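Local coordinates for protein Ara h 8 allergen isoform (Arachis hypogaea, PDB 6V8H) that probably binds small plant hormones such as abscisic acid in the manner of Bet v 1-type pathogenesis-related proteins, and may act in hormone signalling and defence, at residues V53-A58 with Y66-I71; G90-L95 with D129-D134. One frame throughout, in Å; residues are numbered along the deposited sequence.

Contact 1 (V53-A58 with Y66-I71); sequences VKKVTA and YVLHKI
K55 lies across one face of the Y66 ring on the side of the sheet that also carries V53, T57, L68 and K70. Its CB comes within 4.4 Å of L68 CD2, CG sits 3.6 Å from Y66 CD2, CD passes above the same ring side, and CE hangs over the middle of the ring, 3.5 Å from the centroid of Y66 in a CH-pi contact. The ammonium NZ follows, 4.4 Å from that centroid and 11° off the ring normal, a cation-pi interaction. Y66 can offer its face because CG stands between backbone N and carbonyl carbon (chi1 73°), which lays the ring beneath the extended lysine. Beneath these side chains the strands pair antiparallel: K54 N gives to H69 O at 2.6 Å, H69 N to K54 O at 2.7 Å, and V56 and V67 exchange a second pair. On the other face K54 and H69 run side by side, K54 CD 3.8 Å from H69 CD2. K54 NZ ends in a salt bridge with D28 and a bond to Y81 OH, which also takes part in a hydrogen bond with H69 NE2. The adjacent lysines K54 and K55 are thus treated differently in this Bet v 1 hairpin: K55 rests its charge on an aromatic face, while the buried K54 is paired with D28, which would be expected to balance its charge and favour the protonated form.

Contact 2 (G90-L95 with D129-D134); sequences GFQEIL and DEVHQD
The helical turn that presents V131 to Q92 is closed by Q133 N, which gives its hydrogen to D129 O at 2.9 Å, the shortest backbone bond within either segment. In the Bet v 1 fold this is the start of the long C-terminal helix 129-152, and here it meets the loop between strands 80-86 and 95-107, the topological counterpart of the latch loop in the related abscisic acid receptors. No hydrogen bond crosses the contact; one valine does most of the joining. V131 CG1, anti to its own N (chi1 174°), meets L95 CD1 tip to tip at 3.6 Å and also lies 3.9 Å from Q92 CG. The other branch, V131 CG2, packs on I94 CG2 at 4.2 Å and reaches Q92 CG as well, so the valine fits among three side chains, Q92 and I94 of the loop and L95 where the next strand begins. They gather because Q92 to L95 form a type I beta turn, with L95 N bonded to Q92 O at 3.2 Å, and its residues Q92, I94 and L95 all face the helix. K122 NZ bonds to E93 O in the same turn, while I94 and L95 also lean on the chain leading into the helix, at A125, L127 and P128. H132, next along the helix, turns away and stacks on F6. Q92 comes at V131 from the opposite direction, and the bend at its chi2 (91°) swings the amide along the helix, leaving NE2 4.1 Å from D134 CB with the amide and carboxylate planes 50° apart.

Going from the N terminus, the chain first closes a short loop: contact 1 zips strand 53-60 to strand 63-75, with seven residues between its segments. Contact 2 opens only afterwards, so the two follow one another in series without nesting or crossing. Its loop is longer, leaving strand 80-86, turning at 90-95, running out and back along strands 95-107 and 110-121, and returning at the head of helix 129-152. Although their centres are 15 Å apart, the contacts touch: Y66 O and G90 N probably share a hydrogen bond, and V67 CG1 packs on G90. The loop 90-95 thus touches the hairpin at one end and the start of the helix at the other.

Contact 1 (V53-A58 with Y66-I71)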
loop_
_atom_site.group_PDB
_atom_site.type_symbol
_atom_site.label_atom_id
_atom_site.label_comp_id
_atom_site.label_asym_id
_atom_site.label_seq_id
_atom_site.Cartn_x
_atom_site.Cartn_y
_atom_site.Cartn_z
ATOM N N VAL A 53 3.615 13.029 -0.223
ATOM C CA VAL A 53 4.274 12.127 -1.208
ATOM C C VAL A 53 5.419 11.423 -0.481
ATOM O O VAL A 53 6.139 12.090 0.269
ATOM C CB VAL A 53 4.753 12.887 -2.467
ATOM C CG1 VAL A 53 5.383 11.942 -3.477
ATOM C CG2 VAL A 53 3.642 13.688 -3.105
ATOM N N LYS A 54 5.529 10.114 -0.660
ATOM C CA LYS A 54 6.549 9.270 -0.009
ATOM C C LYS A 54 7.374 8.615 -1.113
ATOM O O LYS A 54 6.806 8.184 -2.132
ATOM C CB LYS A 54 5.917 8.173 0.851
ATOM C CG LYS A 54 4.924 8.643 1.915
ATOM C CD LYS A 54 4.284 7.464 2.634
ATOM C CE LYS A 54 3.168 7.836 3.589
ATOM N NZ LYS A 54 2.513 6.598 4.117
ATOM N N LYS A 55 8.679 8.548 -0.911
ATOM C CA LYS A 55 9.603 7.856 -1.833
ATOM C C LYS A 55 9.860 6.488 -1.206
ATOM O O LYS A 55 10.417 6.415 -0.099
ATOM C CB LYS A 55 10.858 8.695 -2.065
ATOM C CG LYS A 55 11.791 8.191 -3.145
ATOM C CD LYS A 55 12.863 9.203 -3.509
ATOM C CE LYS A 55 13.941 8.618 -4.392
ATOM N NZ LYS A 55 15.108 9.529 -4.528
ATOM N N VAL A 56 9.396 5.450 -1.886
ATOM C CA VAL A 56 9.507 4.050 -1.407
ATOM C C VAL A 56 10.604 3.394 -2.222
ATOM O O VAL A 56 10.383 3.155 -3.422
ATOM C CB VAL A 56 8.161 3.310 -1.562
ATOM C CG1 VAL A 56 8.288 1.808 -1.309
ATOM C CG2 VAL A 56 7.109 3.927 -0.628
ATOM N N THR A 57 11.723 3.089 -1.588
ATOM C CA THR A 57 12.896 2.493 -2.271
ATOM C C THR A 57 12.933 0.995 -1.976
ATOM O O THR A 57 12.866 0.634 -0.785
ATOM C CB THR A 57 14.190 3.204 -1.852
ATOM O OG1 THR A 57 13.980 4.600 -2.060
ATOM C CG2 THR A 57 15.380 2.702 -2.621
ATOM N N ALA A 58 13.090 0.184 -3.025
ATOM C CA ALA A 58 13.060 -1.297 -2.975
ATOM C C ALA A 58 14.277 -1.865 -3.694
ATOM O O ALA A 58 14.788 -1.192 -4.586
ATOM C CB ALA A 58 11.779 -1.798 -3.611
ATOM N N TYR A 66 12.814 2.911 -7.064
ATOM C CA TYR A 66 11.815 3.551 -6.173
ATOM C C TYR A 66 10.524 3.860 -6.936
ATOM O O TYR A 66 10.532 3.926 -8.179
ATOM C CB TYR A 66 12.390 4.805 -5.525
ATOM C CG TYR A 66 12.545 5.998 -6.440
ATOM C CD1 TYR A 66 13.696 6.188 -7.189
ATOM C CD2 TYR A 66 11.547 6.957 -6.542
ATOM C CE1 TYR A 66 13.855 7.288 -8.028
ATOM C CE2 TYR A 66 11.685 8.061 -7.370
ATOM C CZ TYR A 66 12.839 8.230 -8.122
ATOM O OH TYR A 66 12.956 9.326 -8.929
ATOM N N VAL A 67 9.434 4.005 -6.179
ATOM C CA VAL A 67 8.146 4.550 -6.679
ATOM C C VAL A 67 7.690 5.631 -5.703
ATOM O O VAL A 67 8.221 5.663 -4.547
ATOM C CB VAL A 67 7.092 3.440 -6.824
ATOM C CG1 VAL A 67 7.566 2.335 -7.772
ATOM C CG2 VAL A 67 6.710 2.849 -5.457
ATOM N N LEU A 68 6.754 6.470 -6.140
ATOM C CA LEU A 68 6.211 7.569 -5.313
ATOM C C LEU A 68 4.844 7.166 -4.759
ATOM O O LEU A 68 4.031 6.630 -5.512
ATOM C CB LEU A 68 6.140 8.838 -6.165
ATOM C CG LEU A 68 7.489 9.327 -6.696
ATOM C CD1 LEU A 68 7.296 10.489 -7.643
ATOM C CD2 LEU A 68 8.402 9.693 -5.538
ATOM N N HIS A 69 4.640 7.381 -3.462
ATOM C CA HIS A 69 3.402 7.027 -2.725
ATOM C C HIS A 69 2.718 8.335 -2.332
ATOM O O HIS A 69 3.313 9.110 -1.536
ATOM C CB HIS A 69 3.797 6.169 -1.523
ATOM C CG HIS A 69 2.691 5.653 -0.683
ATOM N ND1 HIS A 69 2.464 4.276 -0.537
ATOM C CD2 HIS A 69 1.766 6.285 0.085
ATOM C CE1 HIS A 69 1.421 4.095 0.279
ATOM N NE2 HIS A 69 0.979 5.296 0.665
ATOM N N LYS A 70 1.521 8.597 -2.853
ATOM C CA LYS A 70 0.817 9.868 -2.566
ATOM C C LYS A 70 -0.489 9.613 -1.817
ATOM O O LYS A 70 -1.308 8.870 -2.361
ATOM C CB LYS A 70 0.570 10.638 -3.868
ATOM C CG LYS A 70 -0.224 11.932 -3.686
ATOM C CD LYS A 70 -0.139 12.920 -4.783
ATOM C CE LYS A 70 -1.041 14.107 -4.526
ATOM N NZ LYS A 70 -0.873 15.192 -5.528
ATOM N N ILE A 71 -0.705 10.331 -0.708
ATOM C CA ILE A 71 -1.916 10.178 0.136
ATOM C C ILE A 71 -3.058 10.918 -0.541
ATOM O O ILE A 71 -2.944 12.132 -0.677
ATOM C CB ILE A 71 -1.687 10.657 1.580
ATOM C CG1 ILE A 71 -0.512 9.932 2.245
ATOM C CG2 ILE A 71 -2.958 10.497 2.389
ATOM C CD1 ILE A 71 -0.352 10.207 3.755
#

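Contact 2 (G90-L95 with D129-D134)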
loop_
_atom_site.group_PDB
_atom_site.type_symbol
_atom_site.label_atom_id
_atom_site.label_comp_id
_atom_site.label_asym_id
_atom_site.label_seq_id
_atom_site.Cartn_x
_atom_site.Cartn_y
_atom_site.Cartn_z
ATOM N N GLY A 90 11.175 2.476 -10.602
ATOM C CA GLY A 90 10.683 1.128 -10.278
ATOM C C GLY A 90 9.287 0.883 -10.780
ATOM O O GLY A 90 8.749 -0.203 -10.485
ATOM N N PHE A 91 8.738 1.823 -11.540
ATOM C CA PHE A 91 7.330 1.801 -11.990
ATOM C C PHE A 91 7.243 1.211 -13.402
ATOM O O PHE A 91 7.894 1.707 -14.316
ATOM C CB PHE A 91 6.724 3.204 -11.896
ATOM C CG PHE A 91 5.223 3.175 -11.766
ATOM C CD1 PHE A 91 4.625 2.413 -10.761
ATOM C CD2 PHE A 91 4.412 3.866 -12.658
ATOM C CE1 PHE A 91 3.253 2.309 -10.665
ATOM C CE2 PHE A 91 3.037 3.776 -12.545
ATOM C CZ PHE A 91 2.463 3.004 -11.539
ATOM N N GLN A 92 6.432 0.154 -13.523
ATOM C CA GLN A 92 6.079 -0.529 -14.796
ATOM C C GLN A 92 5.714 0.532 -15.835
ATOM O O GLN A 92 4.888 1.425 -15.518
ATOM C CB GLN A 92 4.914 -1.494 -14.599
ATOM C CG GLN A 92 5.279 -2.729 -13.781
ATOM C CD GLN A 92 5.037 -2.568 -12.295
ATOM O OE1 GLN A 92 4.625 -1.524 -11.801
ATOM N NE2 GLN A 92 5.320 -3.620 -11.566
ATOM N N GLU A 93 6.305 0.430 -17.025
ATOM C CA GLU A 93 6.203 1.473 -18.086
ATOM C C GLU A 93 4.767 1.519 -18.604
ATOM O O GLU A 93 4.325 2.599 -18.969
ATOM C CB GLU A 93 7.256 1.249 -19.169
ATOM C CG GLU A 93 7.917 2.551 -19.640
ATOM C CD GLU A 93 8.798 3.295 -18.643
ATOM O OE1 GLU A 93 9.408 2.628 -17.766
ATOM O OE2 GLU A 93 8.844 4.532 -18.723
ATOM N N ILE A 94 4.045 0.406 -18.587
ATOM C CA ILE A 94 2.659 0.336 -19.122
ATOM C C ILE A 94 1.636 1.027 -18.198
ATOM O O ILE A 94 0.507 1.304 -18.681
ATOM C CB ILE A 94 2.271 -1.115 -19.422
ATOM C CG1 ILE A 94 0.973 -1.175 -20.217
ATOM C CG2 ILE A 94 2.171 -1.929 -18.154
ATOM C CD1 ILE A 94 0.798 -2.467 -20.960
ATOM N N LEU A 95 2.004 1.323 -16.950
ATOM C CA LEU A 95 1.084 1.931 -15.947
ATOM C C LEU A 95 1.241 3.461 -15.936
ATOM O O LEU A 95 2.348 3.914 -15.768
ATOM C CB LEU A 95 1.403 1.376 -14.550
ATOM C CG LEU A 95 1.004 -0.074 -14.292
ATOM C CD1 LEU A 95 1.212 -0.464 -12.849
ATOM C CD2 LEU A 95 -0.460 -0.277 -14.651
ATOM N N ASP A 129 -1.095 -9.740 -16.674
ATOM C CA ASP A 129 -1.253 -10.514 -15.413
ATOM C C ASP A 129 0.046 -10.355 -14.594
ATOM O O ASP A 129 -0.055 -10.220 -13.374
ATOM C CB ASP A 129 -1.682 -11.966 -15.681
ATOM C CG ASP A 129 -2.166 -12.701 -14.418
ATOM O OD1 ASP A 129 -3.026 -12.137 -13.669
ATOM O OD2 ASP A 129 -1.666 -13.829 -14.133
ATOM N N GLU A 130 1.215 -10.299 -15.235
ATOM C CA GLU A 130 2.522 -10.148 -14.534
ATOM C C GLU A 130 2.522 -8.848 -13.712
ATOM O O GLU A 130 3.043 -8.872 -12.581
ATOM C CB GLU A 130 3.682 -10.142 -15.534
ATOM C CG GLU A 130 5.047 -10.316 -14.885
ATOM C CD GLU A 130 6.100 -10.930 -15.788
ATOM O OE1 GLU A 130 6.137 -10.543 -16.986
ATOM O OE2 GLU A 130 6.831 -11.841 -15.287
ATOM N N VAL A 131 1.945 -7.762 -14.236
ATOM C CA VAL A 131 1.982 -6.430 -13.559
ATOM C C VAL A 131 1.002 -6.458 -12.383
ATOM O O VAL A 131 1.383 -6.047 -11.284
ATOM C CB VAL A 131 1.691 -5.287 -14.550
ATOM C CG1 VAL A 131 1.576 -3.911 -13.868
ATOM C CG2 VAL A 131 2.766 -5.258 -15.619
ATOM N N HIS A 132 -0.204 -6.953 -12.627
ATOM C CA HIS A 132 -1.249 -7.188 -11.593
ATOM C C HIS A 132 -0.640 -7.939 -10.408
ATOM O O HIS A 132 -0.776 -7.432 -9.282
ATOM C CB HIS A 132 -2.431 -7.950 -12.208
ATOM C CG HIS A 132 -3.503 -8.299 -11.245
ATOM N ND1 HIS A 132 -3.773 -7.511 -10.143
ATOM C CD2 HIS A 132 -4.392 -9.307 -11.226
ATOM C CE1 HIS A 132 -4.752 -8.044 -9.465
ATOM N NE2 HIS A 132 -5.178 -9.109 -10.119
ATOM N N GLN A 133 0.015 -9.077 -10.667
ATOM C CA GLN A 133 0.573 -10.000 -9.633
ATOM C C GLN A 133 1.692 -9.285 -8.866
ATOM O O GLN A 133 1.699 -9.376 -7.631
ATOM C CB GLN A 133 1.102 -11.289 -10.272
ATOM C CG GLN A 133 0.050 -12.368 -10.515
ATOM C CD GLN A 133 -1.036 -12.452 -9.467
ATOM O OE1 GLN A 133 -2.176 -12.041 -9.686
ATOM N NE2 GLN A 133 -0.700 -13.016 -8.317
ATOM N N ASP A 134 2.603 -8.594 -9.557
ATOM C CA ASP A 134 3.774 -7.954 -8.909
ATOM C C ASP A 134 3.267 -6.891 -7.925
ATOM O O ASP A 134 3.771 -6.860 -6.788
ATOM C CB ASP A 134 4.753 -7.370 -9.909
ATOM C CG ASP A 134 5.547 -8.423 -10.686
ATOM O OD1 ASP A 134 5.226 -9.645 -10.575
ATOM O OD2 ASP A 134 6.488 -8.032 -11.406
#